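Local coordinates for metallo-beta-lactamase family protein (Thermus thermophilus, PDB 2ZO4) that probably acts as a hydrolase of the metallo-beta-lactamase superfamily, working at a site that holds two zinc ions, at residues V200-Y205 / H295-R300; A257-L262 / E302-R307. One frame throughout, in Å; residues are numbered along the deposited sequence.

Interaction 1: V200-Y205 / H295-R300; sequences VGLWAY and HLEYLR
With chi1 at 59°, V200 sets CG1 between its backbone N and carbonyl carbon and turns this methyl to the ring of H295. The two side chains cross at about a right angle, and V200 CG1 stops 3.6 Å from H295 CE1. Both ring nitrogens are engaged: ND1 bonds to the backbone O of E291 one turn earlier, NE2 to ND1 of H251. These two bonds fix the ring's rotation, and CE1, between the nitrogens, is the atom that meets the valine.

Two residues along in each segment, L202 CD1 lies against the aliphatic part of E297, 3.8 Å from both CB and CG. The glutamate chain bends at chi2 (-59°), so that its methylenes face the leucine while its carboxylate turns to R300. That arginine grips it side-on: R300 NE reaches E297 OE2 at 2.8 Å and R300 NH2 reaches E297 OE1 at 2.8 Å, the first nearly straight at 170°. Y314 OH also bonds to OE2.

The contact thus lays the loop after strand 185-189, in the metallo-beta-lactamase family region, along helix 286-301 of the C-terminal family region. V200, near the zinc ligand H171, also packs on L211 and F214 of helix 210-222, and L202 touches L116 of helix 110-119.

Interaction 2: A257-L262 / E302-R307; sequences ALLALL and EGAVGR
V305 meets two leucines with a single methyl: its CG1 lies 3.7 Å from L262 CD1 and 3.8 Å from L259 CD2. The two encounters differ in angle. L262 and V305 are crossed at about a right angle, whereas L259 comes to the valine on a slant, and its CD2 also reaches as far as A304 CB, at a looser 4.5 Å. V305 can serve both because its CG1 stands anti to the carbonyl carbon (chi1 -54°), which carries that methyl out from the strand toward the helix end. The first bond of the L262 side chain points at the strand segment; that of L259 does not, and only its far end comes near.

The backbone explains how these residues come to face one another. Helix 286-301 ends in a Schellman motif, with G303 at positive phi (88°), and the chain then turns into strand 305-308, the first strand of a two-stranded antiparallel beta hairpin. Helices followed by such a hairpin are consistent with a winged-helix type of helix-turn-helix fold. Within it, the C-terminal part of helix 240-261 and L262 pack against the start of the hairpin, which would be the wing in such a fold, and against A304 just before it.

The surroundings extend the apolar patch: L299 of helix 286-301 touches L259, L271 of helix 268-275 touches L262, and Y314 of the partner strand touches V305. A polar tie accompanies them, since the backbone O of L259 accepts a hydrogen bond from R316 NE.

In the fold
Both interactions use helix 286-301 or the strand that follows it, and their centres lie about 13 Å apart. Interaction 1 joins a loop of the metallo-beta-lactamase family region to the C-terminal region, its centre about 15 Å from that of the chain and on the zinc side; interaction 2 lies farther out, its centre about 26 Å from the chain's, within the C-terminal part and away from the metals. Each is partly buried. In the first, apolar groups meet the carbon portions of polar residues; in the second, aliphatic side chains alone meet. They touch directly: H295 CB packs on L258 CD2, and R300 N lies 3.5 Å from V305 CG2, so the C-terminal half of helix 286-301 serves both.

Interaction 1: V200-Y205 / H295-R300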
loop_
_atom_site.group_PDB
_atom_site.type_symbol
_atom_site.label_atom_id
_atom_site.label_comp_id
_atom_site.label_asym_id
_atom_site.label_seq_id
_atom_site.Cartn_x
_atom_site.Cartn_y
_atom_site.Cartn_z
ATOM N N VAL A 200 -5.564 5.048 3.823
ATOM C CA VAL A 200 -6.595 4.829 2.822
ATOM C C VAL A 200 -6.838 6.179 2.148
ATOM O O VAL A 200 -7.661 6.981 2.598
ATOM C CB VAL A 200 -7.886 4.180 3.414
ATOM C CG1 VAL A 200 -8.505 5.045 4.516
ATOM C CG2 VAL A 200 -8.885 3.892 2.317
ATOM N N GLY A 201 -6.079 6.435 1.086
ATOM C CA GLY A 201 -6.099 7.739 0.439
ATOM C C GLY A 201 -6.878 7.777 -0.856
ATOM O O GLY A 201 -6.884 6.807 -1.617
ATOM N N LEU A 202 -7.540 8.905 -1.097
ATOM C CA LEU A 202 -8.194 9.159 -2.372
ATOM C C LEU A 202 -7.278 10.045 -3.213
ATOM O O LEU A 202 -7.053 11.215 -2.887
ATOM C CB LEU A 202 -9.566 9.818 -2.172
ATOM C CG LEU A 202 -10.554 9.743 -3.347
ATOM C CD1 LEU A 202 -11.999 9.693 -2.847
ATOM C CD2 LEU A 202 -10.363 10.891 -4.344
ATOM N N TRP A 203 -6.732 9.460 -4.277
ATOM C CA TRP A 203 -5.855 10.169 -5.204
ATOM C C TRP A 203 -6.553 10.301 -6.558
ATOM O O TRP A 203 -7.661 9.790 -6.745
ATOM C CB TRP A 203 -4.515 9.432 -5.346
ATOM C CG TRP A 203 -3.889 9.055 -4.027
ATOM C CD1 TRP A 203 -4.003 7.856 -3.381
ATOM C CD2 TRP A 203 -3.069 9.883 -3.189
ATOM N NE1 TRP A 203 -3.302 7.886 -2.198
ATOM C CE2 TRP A 203 -2.719 9.117 -2.057
ATOM C CE3 TRP A 203 -2.587 11.195 -3.292
ATOM C CZ2 TRP A 203 -1.912 9.619 -1.031
ATOM C CZ3 TRP A 203 -1.789 11.696 -2.269
ATOM C CH2 TRP A 203 -1.460 10.909 -1.156
ATOM N N ALA A 204 -5.911 10.991 -7.497
ATOM C CA ALA A 204 -6.472 11.203 -8.832
ATOM C C ALA A 204 -6.711 9.908 -9.627
ATOM O O ALA A 204 -7.582 9.867 -10.498
ATOM C CB ALA A 204 -5.589 12.166 -9.626
ATOM N N TYR A 205 -5.952 8.858 -9.315
ATOM C CA TYR A 205 -6.029 7.587 -10.049
ATOM C C TYR A 205 -6.813 6.491 -9.323
ATOM O O TYR A 205 -6.956 5.383 -9.838
ATOM C CB TYR A 205 -4.620 7.072 -10.381
ATOM C CG TYR A 205 -3.693 6.941 -9.187
ATOM C CD1 TYR A 205 -3.772 5.840 -8.326
ATOM C CD2 TYR A 205 -2.729 7.913 -8.926
ATOM C CE1 TYR A 205 -2.919 5.723 -7.225
ATOM C CE2 TYR A 205 -1.873 7.806 -7.829
ATOM C CZ TYR A 205 -1.971 6.709 -6.987
ATOM O OH TYR A 205 -1.120 6.599 -5.908
ATOM N N HIS A 295 -12.428 9.565 3.489
ATOM C CA HIS A 295 -13.473 9.452 4.499
ATOM C C HIS A 295 -14.670 10.348 4.184
ATOM O O HIS A 295 -15.816 9.945 4.382
ATOM C CB HIS A 295 -12.914 9.748 5.889
ATOM C CG HIS A 295 -12.119 8.618 6.467
ATOM N ND1 HIS A 295 -10.876 8.261 5.985
ATOM C CD2 HIS A 295 -12.394 7.757 7.474
ATOM C CE1 HIS A 295 -10.418 7.233 6.678
ATOM N NE2 HIS A 295 -11.321 6.906 7.584
ATOM N N LEU A 296 -14.394 11.555 3.689
ATOM C CA LEU A 296 -15.444 12.476 3.260
ATOM C C LEU A 296 -16.284 11.914 2.107
ATOM O O LEU A 296 -17.507 12.059 2.099
ATOM C CB LEU A 296 -14.845 13.825 2.862
ATOM C CG LEU A 296 -14.385 14.741 4.003
ATOM C CD1 LEU A 296 -13.384 15.762 3.487
ATOM C CD2 LEU A 296 -15.584 15.423 4.673
ATOM N N GLU A 297 -15.628 11.279 1.142
ATOM C CA GLU A 297 -16.329 10.732 -0.021
ATOM C C GLU A 297 -17.116 9.466 0.317
ATOM O O GLU A 297 -18.130 9.165 -0.319
ATOM C CB GLU A 297 -15.366 10.518 -1.195
ATOM C CG GLU A 297 -14.982 11.825 -1.907
ATOM C CD GLU A 297 -16.192 12.570 -2.480
ATOM O OE1 GLU A 297 -16.701 12.156 -3.538
ATOM O OE2 GLU A 297 -16.630 13.572 -1.877
ATOM N N TYR A 298 -16.650 8.742 1.332
ATOM C CA TYR A 298 -17.389 7.620 1.894
ATOM C C TYR A 298 -18.685 8.113 2.546
ATOM O O TYR A 298 -19.758 7.536 2.335
ATOM C CB TYR A 298 -16.518 6.885 2.918
ATOM C CG TYR A 298 -17.159 5.658 3.528
ATOM C CD1 TYR A 298 -16.990 4.402 2.950
ATOM C CD2 TYR A 298 -17.917 5.751 4.697
ATOM C CE1 TYR A 298 -17.569 3.277 3.507
ATOM C CE2 TYR A 298 -18.502 4.625 5.266
ATOM C CZ TYR A 298 -18.322 3.396 4.667
ATOM O OH TYR A 298 -18.889 2.279 5.227
ATOM N N LEU A 299 -18.572 9.184 3.329
ATOM C CA LEU A 299 -19.720 9.783 4.009
ATOM C C LEU A 299 -20.713 10.403 3.030
ATOM O O LEU A 299 -21.925 10.337 3.248
ATOM C CB LEU A 299 -19.263 10.834 5.026
ATOM C CG LEU A 299 -18.543 10.329 6.284
ATOM C CD1 LEU A 299 -18.022 11.494 7.105
ATOM C CD2 LEU A 299 -19.443 9.436 7.130
ATOM N N ARG A 300 -20.191 10.996 1.956
ATOM C CA ARG A 300 -21.022 11.635 0.940
ATOM C C ARG A 300 -21.824 10.605 0.163
ATOM O O ARG A 300 -22.999 10.828 -0.137
ATOM C CB ARG A 300 -20.175 12.497 -0.008
ATOM C CG ARG A 300 -20.998 13.510 -0.807
ATOM C CD ARG A 300 -20.130 14.527 -1.542
ATOM N NE ARG A 300 -19.347 13.940 -2.630
ATOM C CZ ARG A 300 -19.828 13.634 -3.834
ATOM N NH1 ARG A 300 -21.111 13.838 -4.130
ATOM N NH2 ARG A 300 -19.025 13.107 -4.748
#

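Interaction 2: A257-L262 / E302-R307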
loop_
_atom_site.group_PDB
_atom_site.type_symbol
_atom_site.label_atom_id
_atom_site.label_comp_id
_atom_site.label_asym_id
_atom_site.label_seq_id
_atom_site.Cartn_x
_atom_site.Cartn_y
_atom_site.Cartn_z
ATOM N N ALA A 257 -15.544 10.924 14.233
ATOM C CA ALA A 257 -14.706 12.092 14.519
ATOM C C ALA A 257 -14.795 13.150 13.419
ATOM O O ALA A 257 -14.836 14.345 13.711
ATOM C CB ALA A 257 -13.262 11.679 14.743
ATOM N N LEU A 258 -14.832 12.708 12.162
ATOM C CA LEU A 258 -14.944 13.621 11.027
ATOM C C LEU A 258 -16.305 14.325 11.004
ATOM O O LEU A 258 -16.382 15.531 10.764
ATOM C CB LEU A 258 -14.680 12.884 9.705
ATOM C CG LEU A 258 -14.782 13.638 8.374
ATOM C CD1 LEU A 258 -13.936 14.904 8.355
ATOM C CD2 LEU A 258 -14.387 12.719 7.223
ATOM N N LEU A 259 -17.370 13.565 11.252
ATOM C CA LEU A 259 -18.722 14.124 11.345
ATOM C C LEU A 259 -18.823 15.232 12.400
ATOM O O LEU A 259 -19.469 16.251 12.168
ATOM C CB LEU A 259 -19.748 13.018 11.622
ATOM C CG LEU A 259 -20.080 12.096 10.442
ATOM C CD1 LEU A 259 -20.880 10.884 10.892
ATOM C CD2 LEU A 259 -20.817 12.852 9.340
ATOM N N ALA A 260 -18.161 15.027 13.538
ATOM C CA ALA A 260 -18.136 15.997 14.631
ATOM C C ALA A 260 -17.388 17.275 14.248
ATOM O O ALA A 260 -17.765 18.369 14.669
ATOM C CB ALA A 260 -17.525 15.372 15.880
ATOM N N LEU A 261 -16.338 17.128 13.439
ATOM C CA LEU A 261 -15.550 18.265 12.950
ATOM C C LEU A 261 -16.315 19.164 11.973
ATOM O O LEU A 261 -15.909 20.301 11.716
ATOM C CB LEU A 261 -14.248 17.779 12.304
ATOM C CG LEU A 261 -13.178 17.173 13.216
ATOM C CD1 LEU A 261 -12.074 16.555 12.383
ATOM C CD2 LEU A 261 -12.611 18.203 14.192
ATOM N N LEU A 262 -17.418 18.653 11.432
ATOM C CA LEU A 262 -18.233 19.421 10.505
ATOM C C LEU A 262 -19.330 20.217 11.219
ATOM O O LEU A 262 -20.509 20.128 10.868
ATOM C CB LEU A 262 -18.810 18.515 9.410
ATOM C CG LEU A 262 -17.834 17.970 8.358
ATOM C CD1 LEU A 262 -18.524 16.947 7.485
ATOM C CD2 LEU A 262 -17.238 19.090 7.502
ATOM N N GLU A 302 -22.826 7.763 1.302
ATOM C CA GLU A 302 -23.885 7.347 2.223
ATOM C C GLU A 302 -24.964 8.418 2.406
ATOM O O GLU A 302 -26.026 8.142 2.967
ATOM C CB GLU A 302 -23.296 6.971 3.584
ATOM C CG GLU A 302 -22.491 5.684 3.572
ATOM C CD GLU A 302 -22.073 5.232 4.959
ATOM O OE1 GLU A 302 -22.054 6.063 5.892
ATOM O OE2 GLU A 302 -21.756 4.036 5.114
ATOM N N GLY A 303 -24.688 9.635 1.942
ATOM C CA GLY A 303 -25.637 10.743 2.066
ATOM C C GLY A 303 -25.515 11.530 3.361
ATOM O O GLY A 303 -26.217 12.523 3.552
ATOM N N ALA A 304 -24.619 11.095 4.246
ATOM C CA ALA A 304 -24.433 11.723 5.556
ATOM C C ALA A 304 -23.859 13.134 5.459
ATOM O O ALA A 304 -24.130 13.978 6.314
ATOM C CB ALA A 304 -23.553 10.848 6.445
ATOM N N VAL A 305 -23.055 13.384 4.425
ATOM C CA VAL A 305 -22.543 14.726 4.165
ATOM C C VAL A 305 -22.846 15.162 2.735
ATOM O O VAL A 305 -23.105 14.332 1.862
ATOM C CB VAL A 305 -21.009 14.867 4.448
ATOM C CG1 VAL A 305 -20.653 14.402 5.865
ATOM C CG2 VAL A 305 -20.174 14.145 3.397
ATOM N N GLY A 306 -22.821 16.475 2.515
ATOM C CA GLY A 306 -22.932 17.042 1.180
ATOM C C GLY A 306 -21.769 17.982 0.965
ATOM O O GLY A 306 -20.936 18.159 1.861
ATOM N N ARG A 307 -21.711 18.588 -0.221
ATOM C CA ARG A 307 -20.660 19.549 -0.546
ATOM C C ARG A 307 -21.142 20.620 -1.531
ATOM O O ARG A 307 -21.953 20.345 -2.415
ATOM C CB ARG A 307 -19.395 18.842 -1.070
ATOM C CG ARG A 307 -19.517 18.228 -2.456
ATOM C CD ARG A 307 -18.246 17.499 -2.878
ATOM N NE ARG A 307 -18.366 16.992 -4.245
ATOM C CZ ARG A 307 -17.393 16.397 -4.930
ATOM N NH1 ARG A 307 -16.192 16.211 -4.391
ATOM N NH2 ARG A 307 -17.628 15.983 -6.167
#